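Local coordinates for protein endopolygalacturonase (Chondrostereum purpureum, PDB 1K5C) that probably hydrolyses the alpha-1,4 linkages between galacturonic acid units of pectic polygalacturonan chains, as an endo-acting family 28 glycoside hydrolase, at residues K12-C17 against L35-G40; S239-D244 against S276-T281; V256-S261 against W307-L312. One frame throughout, in Å; residues are numbered along the deposited sequence. Where two conformers were deposited one is given.

Contact 1. Residues K12-C17 against L35-G40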
loop_
_atom_site.group_PDB
_atom_site.type_symbol
_atom_site.label_atom_id
_atom_site.label_comp_id
_atom_site.label_asym_id
_atom_site.label_seq_id
_atom_site.Cartn_x
_atom_site.Cartn_y
_atom_site.Cartn_z
ATOM N N LYS A 12 7.967 24.723 -11.466
ATOM C CA LYS A 12 6.757 25.437 -11.843
ATOM C C LYS A 12 6.768 25.869 -13.285
ATOM O O LYS A 12 5.726 26.419 -13.716
ATOM C CB LYS A 12 6.586 26.636 -10.881
ATOM C CG LYS A 12 7.454 27.786 -11.251
ATOM C CD LYS A 12 7.796 28.799 -10.147
ATOM C CE LYS A 12 8.545 30.006 -10.712
ATOM N NZ LYS A 12 9.567 29.555 -11.701
ATOM N N ASP A 13 7.903 25.719 -13.994
ATOM C CA ASP A 13 8.027 26.257 -15.343
ATOM C C ASP A 13 7.980 25.206 -16.447
ATOM O O ASP A 13 8.622 25.421 -17.467
ATOM C CB ASP A 13 9.367 27.018 -15.444
ATOM C CG ASP A 13 9.294 28.324 -14.677
ATOM O OD1 ASP A 13 8.257 29.015 -14.847
ATOM O OD2 ASP A 13 10.316 28.583 -14.015
ATOM N N ILE A 14 7.272 24.119 -16.259
ATOM C CA ILE A 14 7.204 23.061 -17.267
ATOM C C ILE A 14 5.985 23.121 -18.166
ATOM O O ILE A 14 5.863 22.232 -19.054
ATOM C CB ILE A 14 7.362 21.656 -16.640
ATOM C CG1 ILE A 14 6.214 21.319 -15.719
ATOM C CG2 ILE A 14 8.701 21.485 -15.926
ATOM C CD1 ILE A 14 6.142 19.854 -15.275
ATOM N N ALA A 15 5.106 24.117 -18.038
ATOM C CA ALA A 15 3.948 24.158 -18.936
ATOM C C ALA A 15 4.372 24.358 -20.331
ATOM O O ALA A 15 5.246 25.247 -20.625
ATOM C CB ALA A 15 2.996 25.296 -18.457
ATOM N N GLY A 16 3.858 23.555 -21.236
ATOM C CA GLY A 16 4.225 23.583 -22.634
ATOM C C GLY A 16 5.121 22.465 -23.049
ATOM O O GLY A 16 5.217 22.173 -24.251
ATOM N N CYS A 17 5.795 21.831 -22.049
ATOM C CA CYS A 17 6.690 20.731 -22.362
ATOM C C CYS A 17 5.963 19.414 -22.513
ATOM O O CYS A 17 5.221 19.003 -21.617
ATOM C CB CYS A 17 7.694 20.529 -21.202
ATOM S SG CYS A 17 8.655 22.003 -20.773
ATOM N N LEU A 35 5.053 18.920 -9.385
ATOM C CA LEU A 35 5.032 18.885 -10.839
ATOM C C LEU A 35 3.605 18.737 -11.333
ATOM O O LEU A 35 2.902 17.802 -10.935
ATOM C CB LEU A 35 5.879 17.718 -11.387
ATOM C CG LEU A 35 7.377 17.791 -11.098
ATOM C CD1 LEU A 35 8.046 16.441 -11.339
ATOM C CD2 LEU A 35 8.039 18.909 -11.925
ATOM N N ASN A 36 3.221 19.660 -12.249
ATOM C CA ASN A 36 1.907 19.627 -12.888
ATOM C C ASN A 36 2.127 19.577 -14.402
ATOM O O ASN A 36 2.030 20.617 -15.090
ATOM C CB ASN A 36 1.064 20.863 -12.518
ATOM C CG ASN A 36 0.658 20.809 -11.065
ATOM O OD1 ASN A 36 -0.013 19.878 -10.632
ATOM N ND2 ASN A 36 1.061 21.804 -10.277
ATOM N N PRO A 37 2.517 18.429 -14.930
ATOM C CA PRO A 37 2.911 18.388 -16.366
ATOM C C PRO A 37 1.695 18.502 -17.278
ATOM O O PRO A 37 0.557 18.216 -16.922
ATOM C CB PRO A 37 3.578 17.008 -16.514
ATOM C CG PRO A 37 3.739 16.479 -15.126
ATOM C CD PRO A 37 2.677 17.129 -14.302
ATOM N N ASP A 38 2.015 18.905 -18.528
ATOM C CA ASP A 38 0.994 18.923 -19.585
ATOM C C ASP A 38 0.375 17.548 -19.766
ATOM O O ASP A 38 1.019 16.473 -19.525
ATOM C CB ASP A 38 1.633 19.307 -20.920
ATOM C CG ASP A 38 2.027 20.777 -21.075
ATOM O OD1 ASP A 38 1.983 21.523 -20.119
ATOM O OD2 ASP A 38 2.364 21.128 -22.229
ATOM N N LYS A 39 -0.856 17.551 -20.265
ATOM C CA LYS A 39 -1.519 16.277 -20.644
ATOM C C LYS A 39 -0.614 15.433 -21.523
ATOM O O LYS A 39 -0.060 15.954 -22.515
ATOM C CB LYS A 39 -2.803 16.543 -21.429
ATOM C CG LYS A 39 -3.961 17.201 -20.643
ATOM C CD LYS A 39 -5.007 17.669 -21.633
ATOM C CE LYS A 39 -6.243 18.220 -20.945
ATOM N NZ LYS A 39 -7.039 17.136 -20.223
ATOM N N GLY A 40 -0.427 14.165 -21.182
ATOM C CA GLY A 40 0.324 13.255 -21.998
ATOM C C GLY A 40 1.823 13.430 -21.946
ATOM O O GLY A 40 2.514 12.746 -22.722
HETATM O O HOH W 1 4.735 19.622 -18.981
#

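Contact 2. Residues S239-D244 against S276-T281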
loop_
_atom_site.group_PDB
_atom_site.type_symbol
_atom_site.label_atom_id
_atom_site.label_comp_id
_atom_site.label_asym_id
_atom_site.label_seq_id
_atom_site.Cartn_x
_atom_site.Cartn_y
_atom_site.Cartn_z
ATOM N N SER A 239 -16.277 -4.832 -0.889
ATOM C CA SER A 239 -17.074 -5.806 -1.656
ATOM C C SER A 239 -16.347 -6.212 -2.917
ATOM O O SER A 239 -15.990 -5.366 -3.733
ATOM C CB SER A 239 -18.417 -5.199 -2.004
ATOM O OG SER A 239 -19.282 -6.123 -2.625
ATOM N N GLY A 240 -16.215 -7.525 -3.121
ATOM C CA GLY A 240 -15.655 -8.023 -4.393
ATOM C C GLY A 240 -14.115 -7.997 -4.337
ATOM O O GLY A 240 -13.495 -7.111 -4.929
ATOM N N VAL A 241 -13.534 -8.918 -3.584
ATOM C CA VAL A 241 -12.099 -9.056 -3.442
ATOM C C VAL A 241 -11.705 -10.445 -3.867
ATOM O O VAL A 241 -12.292 -11.419 -3.396
ATOM C CB VAL A 241 -11.678 -8.812 -1.963
ATOM C CG1 VAL A 241 -10.140 -8.953 -1.833
ATOM C CG2 VAL A 241 -12.169 -7.445 -1.450
ATOM N N THR A 242 -10.723 -10.532 -4.757
ATOM C CA THR A 242 -10.218 -11.846 -5.216
ATOM C C THR A 242 -8.725 -11.940 -4.946
ATOM O O THR A 242 -7.966 -11.122 -5.474
ATOM C CB THR A 242 -10.500 -12.026 -6.722
ATOM O OG1 THR A 242 -11.891 -11.836 -6.957
ATOM C CG2 THR A 242 -10.065 -13.418 -7.179
ATOM N N TYR A 243 -8.362 -12.935 -4.186
ATOM C CA TYR A 243 -6.956 -13.318 -3.965
ATOM C C TYR A 243 -6.660 -14.519 -4.867
ATOM O O TYR A 243 -7.374 -15.525 -4.815
ATOM C CB TYR A 243 -6.746 -13.740 -2.490
ATOM C CG TYR A 243 -6.999 -12.640 -1.508
ATOM C CD1 TYR A 243 -6.051 -11.671 -1.235
ATOM C CD2 TYR A 243 -8.221 -12.554 -0.836
ATOM C CE1 TYR A 243 -6.270 -10.644 -0.324
ATOM C CE2 TYR A 243 -8.468 -11.546 0.093
ATOM C CZ TYR A 243 -7.487 -10.608 0.347
ATOM O OH TYR A 243 -7.781 -9.600 1.243
ATOM N N ASP A 244 -5.614 -14.383 -5.688
ATOM C CA ASP A 244 -5.321 -15.382 -6.744
ATOM C C ASP A 244 -3.826 -15.525 -6.824
ATOM O O ASP A 244 -3.120 -14.527 -6.999
ATOM C CB ASP A 244 -5.951 -14.824 -8.011
ATOM C CG ASP A 244 -5.830 -15.661 -9.258
ATOM O OD1 ASP A 244 -4.839 -16.402 -9.412
ATOM O OD2 ASP A 244 -6.814 -15.539 -10.081
ATOM N N SER A 276 -18.223 -8.168 1.785
ATOM C CA SER A 276 -18.942 -9.146 0.952
ATOM C C SER A 276 -18.028 -9.643 -0.177
ATOM O O SER A 276 -17.142 -8.941 -0.654
ATOM C CB SER A 276 -20.220 -8.595 0.410
ATOM O OG SER A 276 -20.039 -7.445 -0.304
ATOM N N ASP A 277 -18.325 -10.873 -0.576
ATOM C CA ASP A 277 -17.742 -11.465 -1.810
ATOM C C ASP A 277 -16.218 -11.431 -1.786
ATOM O O ASP A 277 -15.580 -10.836 -2.659
ATOM C CB ASP A 277 -18.318 -10.764 -3.040
ATOM C CG ASP A 277 -19.791 -10.899 -3.111
ATOM O OD1 ASP A 277 -20.438 -11.677 -2.360
ATOM O OD2 ASP A 277 -20.336 -10.213 -4.030
ATOM N N VAL A 278 -15.648 -12.144 -0.800
ATOM C CA VAL A 278 -14.191 -12.246 -0.631
ATOM C C VAL A 278 -13.784 -13.700 -0.992
ATOM O O VAL A 278 -14.215 -14.628 -0.299
ATOM C CB VAL A 278 -13.770 -11.903 0.809
ATOM C CG1 VAL A 278 -12.271 -12.101 0.968
ATOM C CG2 VAL A 278 -14.194 -10.477 1.140
ATOM N N ASN A 279 -12.978 -13.867 -2.034
ATOM C CA ASN A 279 -12.655 -15.189 -2.583
ATOM C C ASN A 279 -11.146 -15.403 -2.627
ATOM O O ASN A 279 -10.380 -14.447 -2.879
ATOM C CB ASN A 279 -13.195 -15.309 -4.031
ATOM C CG ASN A 279 -14.671 -15.578 -4.122
ATOM O OD1 ASN A 279 -15.401 -15.667 -3.158
ATOM N ND2 ASN A 279 -15.148 -15.899 -5.362
ATOM N N PHE A 280 -10.752 -16.668 -2.511
ATOM C CA PHE A 280 -9.386 -17.146 -2.840
ATOM C C PHE A 280 -9.603 -18.199 -3.960
ATOM O O PHE A 280 -9.934 -19.347 -3.677
ATOM C CB PHE A 280 -8.672 -17.783 -1.674
ATOM C CG PHE A 280 -8.282 -16.823 -0.551
ATOM C CD1 PHE A 280 -9.180 -16.420 0.404
ATOM C CD2 PHE A 280 -6.943 -16.350 -0.484
ATOM C CE1 PHE A 280 -8.797 -15.576 1.458
ATOM C CE2 PHE A 280 -6.575 -15.511 0.564
ATOM C CZ PHE A 280 -7.483 -15.126 1.523
ATOM N N THR A 281 -9.450 -17.723 -5.217
ATOM C CA THR A 281 -9.705 -18.553 -6.412
ATOM C C THR A 281 -8.581 -18.340 -7.405
ATOM O O THR A 281 -7.701 -17.515 -7.230
ATOM C CB THR A 281 -11.078 -18.202 -7.018
ATOM O OG1 THR A 281 -11.088 -16.777 -7.252
ATOM C CG2 THR A 281 -12.229 -18.590 -6.095
HETATM O O HOH W 2 -21.280 -7.723 -2.589
HETATM O O HOH W 3 -9.697 -15.998 -9.562
#

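Contact 3. Residues V256-S261 against W307-L312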
loop_
_atom_site.group_PDB
_atom_site.type_symbol
_atom_site.label_atom_id
_atom_site.label_comp_id
_atom_site.label_asym_id
_atom_site.label_seq_id
_atom_site.Cartn_x
_atom_site.Cartn_y
_atom_site.Cartn_z
ATOM N N VAL A 256 -4.023 -14.981 7.506
ATOM C CA VAL A 256 -5.146 -14.189 7.064
ATOM C C VAL A 256 -5.829 -13.644 8.292
ATOM O O VAL A 256 -6.174 -14.398 9.194
ATOM C CB VAL A 256 -6.177 -15.045 6.256
ATOM C CG1 VAL A 256 -7.407 -14.242 5.857
ATOM C CG2 VAL A 256 -5.529 -15.744 5.051
ATOM N N LEU A 257 -6.071 -12.291 8.319
ATOM C CA LEU A 257 -6.891 -11.693 9.358
ATOM C C LEU A 257 -7.894 -10.761 8.682
ATOM O O LEU A 257 -7.525 -9.780 8.059
ATOM C CB LEU A 257 -6.068 -10.932 10.412
ATOM C CG LEU A 257 -6.902 -10.203 11.503
ATOM C CD1 LEU A 257 -7.703 -11.182 12.349
ATOM C CD2 LEU A 257 -5.999 -9.356 12.381
ATOM N N ILE A 258 -9.175 -11.153 8.773
ATOM C CA ILE A 258 -10.296 -10.378 8.221
ATOM C C ILE A 258 -11.088 -9.960 9.436
ATOM O O ILE A 258 -11.633 -10.843 10.110
ATOM C CB ILE A 258 -11.063 -11.194 7.196
ATOM C CG1 ILE A 258 -10.125 -11.345 5.923
ATOM C CG2 ILE A 258 -12.376 -10.511 6.821
ATOM C CD1 ILE A 258 -10.607 -12.381 4.949
ATOM N N SER A 259 -11.117 -8.660 9.742
ATOM C CA SER A 259 -11.647 -8.244 11.025
ATOM C C SER A 259 -12.300 -6.876 10.976
ATOM O O SER A 259 -11.801 -5.934 10.382
ATOM C CB SER A 259 -10.509 -8.197 12.049
ATOM O OG SER A 259 -10.988 -7.609 13.278
ATOM N N GLN A 260 -13.469 -6.808 11.642
ATOM C CA GLN A 260 -14.207 -5.577 11.832
ATOM C C GLN A 260 -14.060 -5.036 13.263
ATOM O O GLN A 260 -14.878 -4.198 13.686
ATOM C CB GLN A 260 -15.682 -5.805 11.437
ATOM C CG GLN A 260 -15.809 -5.931 9.928
ATOM C CD GLN A 260 -17.125 -6.534 9.463
ATOM O OE1 GLN A 260 -17.773 -7.330 10.171
ATOM N NE2 GLN A 260 -17.536 -6.206 8.252
ATOM N N SER A 261 -13.010 -5.421 13.947
ATOM C CA SER A 261 -12.726 -4.970 15.321
ATOM C C SER A 261 -11.609 -3.927 15.396
ATOM O O SER A 261 -11.217 -3.552 16.523
ATOM C CB SER A 261 -12.356 -6.147 16.211
ATOM O OG SER A 261 -13.469 -7.067 16.287
ATOM N N TRP A 307 -18.314 -16.996 0.066
ATOM C CA TRP A 307 -16.856 -16.756 -0.024
ATOM C C TRP A 307 -16.221 -18.071 -0.438
ATOM O O TRP A 307 -16.132 -19.034 0.360
ATOM C CB TRP A 307 -16.344 -16.306 1.339
ATOM C CG TRP A 307 -16.834 -14.947 1.774
ATOM C CD1 TRP A 307 -17.880 -14.208 1.274
ATOM C CD2 TRP A 307 -16.245 -14.176 2.841
ATOM N NE1 TRP A 307 -17.959 -12.974 1.979
ATOM C CE2 TRP A 307 -16.987 -12.963 2.953
ATOM C CE3 TRP A 307 -15.171 -14.380 3.736
ATOM C CZ2 TRP A 307 -16.673 -11.998 3.915
ATOM C CZ3 TRP A 307 -14.873 -13.415 4.683
ATOM C CH2 TRP A 307 -15.616 -12.227 4.770
ATOM N N ASN A 308 -15.790 -18.103 -1.709
ATOM C CA ASN A 308 -15.152 -19.343 -2.243
ATOM C C ASN A 308 -13.645 -19.228 -1.924
ATOM O O ASN A 308 -12.977 -18.383 -2.540
ATOM C CB ASN A 308 -15.387 -19.381 -3.764
ATOM C CG ASN A 308 -14.842 -20.678 -4.366
ATOM O OD1 ASN A 308 -13.951 -21.316 -3.786
ATOM N ND2 ASN A 308 -15.389 -21.061 -5.485
ATOM N N TRP A 309 -13.205 -20.003 -0.943
ATOM C CA TRP A 309 -11.812 -20.000 -0.510
ATOM C C TRP A 309 -11.119 -21.306 -0.925
ATOM O O TRP A 309 -10.121 -21.731 -0.354
ATOM C CB TRP A 309 -11.727 -19.823 1.016
ATOM C CG TRP A 309 -12.027 -18.398 1.425
ATOM C CD1 TRP A 309 -12.687 -17.401 0.741
ATOM C CD2 TRP A 309 -11.605 -17.813 2.684
ATOM N NE1 TRP A 309 -12.706 -16.226 1.497
ATOM C CE2 TRP A 309 -12.050 -16.469 2.680
ATOM C CE3 TRP A 309 -10.907 -18.316 3.789
ATOM C CZ2 TRP A 309 -11.784 -15.622 3.795
ATOM C CZ3 TRP A 309 -10.655 -17.468 4.862
ATOM C CH2 TRP A 309 -11.101 -16.136 4.852
ATOM N N SER A 310 -11.604 -21.901 -2.047
ATOM C CA SER A 310 -11.112 -23.223 -2.451
ATOM C C SER A 310 -9.658 -23.251 -2.718
ATOM O O SER A 310 -9.036 -24.305 -2.531
ATOM C CB SER A 310 -11.904 -23.659 -3.708
ATOM O OG SER A 310 -11.735 -22.688 -4.776
ATOM N N GLN A 311 -9.059 -22.134 -3.186
ATOM C CA GLN A 311 -7.636 -22.156 -3.563
ATOM C C GLN A 311 -6.704 -21.679 -2.450
ATOM O O GLN A 311 -5.495 -21.547 -2.690
ATOM C CB GLN A 311 -7.421 -21.349 -4.857
ATOM C CG GLN A 311 -8.090 -22.063 -6.075
ATOM C CD GLN A 311 -7.360 -23.371 -6.372
ATOM O OE1 GLN A 311 -7.683 -24.413 -5.837
ATOM N NE2 GLN A 311 -6.331 -23.314 -7.176
ATOM N N LEU A 312 -7.232 -21.485 -1.230
ATOM C CA LEU A 312 -6.364 -21.106 -0.105
ATOM C C LEU A 312 -5.838 -22.342 0.610
ATOM O O LEU A 312 -6.631 -23.225 1.006
ATOM C CB LEU A 312 -7.195 -20.264 0.886
ATOM C CG LEU A 312 -6.484 -19.822 2.144
ATOM C CD1 LEU A 312 -5.252 -18.919 1.791
ATOM C CD2 LEU A 312 -7.437 -19.084 3.098
#

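Contact 1. Residues K12-C17 against L35-G40
Ile14 and Asp38 carry this contact at the N-terminal end of the right-handed parallel beta-helix. A type II beta turn from Ile14 to Cys17 lies there against the loop that leaves strand 33-35. The packed part is apolar. Ile14 CD1 sits 3.7 Å from Pro37 CA and 4.0 Å from Leu35 CD2. With chi1 at 65°, Ile14 CG1 lies between the backbone N and the carbonyl carbon, and the extended second torsion then carries CD1 on to the proline. Val20 touches Ile14, while Ile63 touches both Leu35 and Pro37, so this end of the contact joins the interior of the helix.

The other side is polar and more open. Ala15 and Gly16 are exposed, and the Asp38 carboxylate supplies the direct hydrogen bonds to the turn. Gly16 N gives OD1 of Asp38 a nearly straight bond of 3.0 Å (172°). It arrives on the syn side, slightly out of the carboxylate plane. The bond from the same N-H to OD2 is weak. Gly16 has positive phi, and a side chain there would jam against the carbonyl oxygen of Ala15. Cys17 N is engaged by Ile14 O, which closes the turn, and Cys17 SG is tied to Cys3 by a disulfide. An alanine in place of Asp38 would probably leave Gly16 N without its acceptor on this loop and the turn less firmly tied to it. One water bridges the two backbones: it accepts from Asp38 N at 2.8 Å and donates to Ile14 O and Cys17 O.

Contact 2. Residues S239-D244 against S276-T281
Asn279 O takes the N-H of Tyr243 at 2.8 Å in a straight bond (180°), and Thr242 CA adds a CA-H...O contact to the same oxygen. The two strands are neighbouring rungs of the parallel beta-helix and run in register. Asn279 N in turn bonds to Val241 O. Gly240 and Asp277, paired near the start, both have positive phi; Gly240 N bonds to Ser276 O and Val241 N to Asp277 O.

The buried face holds Val241, Val278, Tyr243 and Phe280. The Tyr243 and Phe280 rings form an offset stack, with centroids 4.5 Å apart and planes at 18°. Their similar first torsions, with CG beside the backbone N, send both rings the same way into the interior. Val278 CG1 meets the edge of the Tyr243 ring, 3.9 Å from CE2. Trp309 meets Phe280 edge-to-face, which continues the aromatic packing.

The other face carries Thr242 and Asn279, whose OD1 accepts from Asn308 N on the next rung. At the ends of the two segments, Asp244 OD1 is held by Gly283 N and Lys214, while one water joins Asp244 OD2, at 3.0 Å, to Thr281 OG1, at 2.8 Å.

Contact 3. Residues V256-S261 against W307-L312
Trp307 meets Ile258 through the far corner of its indole. Its CH2 lies 4.2 Å from Ile258 CG2. The polar end of this ring is bonded away from the contact, NE1 to Ser304 O. At Asn308, OD1 accepts from Ser310 N at 3.0 Å, an Asx turn that helps shape the corner where the chain bends.

Trp309 makes the closest approach. Its CZ2 is 3.6 Å from Ile258 CD1, and its CH2 is 4.3 Å from Val256 CG1. The isoleucine and the indole reach for each other from opposite directions. In Trp309 the CG lies beside the backbone N (chi1 -74°), and the six-membered part of the ring is the part that meets the opposite strand. Ile258 has a similar first torsion (-70°), and its long branch carries CD1 to this ring while CG2 goes to Trp307. The one isoleucine thus serves both indoles, one with each branch. Trp309 NE1 is satisfied by Val278 O, and Val296 and Val298 also touch the ring.

Ser310 and Gln311 form the middle of a type I beta turn, closed by Leu312 N bonding to Trp309 O. The chain then enters another face of the helix. Leu312 sends CD2 back inward, 4.3 Å from Val256 CG2, and Ile287 touches both residues.

The strand axes lie 13.9 Å apart and run nearly antiparallel, at 171°, so side chains alone span the gap. This is the buried hydrophobic interior of a right-handed parallel beta-helix, filled from facing walls, as in the polygalacturonases of glycoside hydrolase family 28.

How the contacts relate
Contacts 2 and 3 are neighbours, with centres about 8 Å apart, and their segments alternate along the chain. Contact 2 pairs adjacent rungs along one wall, and contact 3 crosses the interior. They are stitched directly by Phe280 N to Asn308 O, a probable hydrogen bond of 2.8 Å. Both lie near residues that bind galacturonate in another structure of this protein: the side chains of Tyr243 and Ile258 are each about 7 Å from that of Arg226, and that of Lys228 is about 9 Å from the first and 8 Å from the second. Contact 1 is remote, at the N-terminal end and away from the annotated sites. Its centre is about 40 Å from that of contact 2 and about 44 Å from that of contact 3.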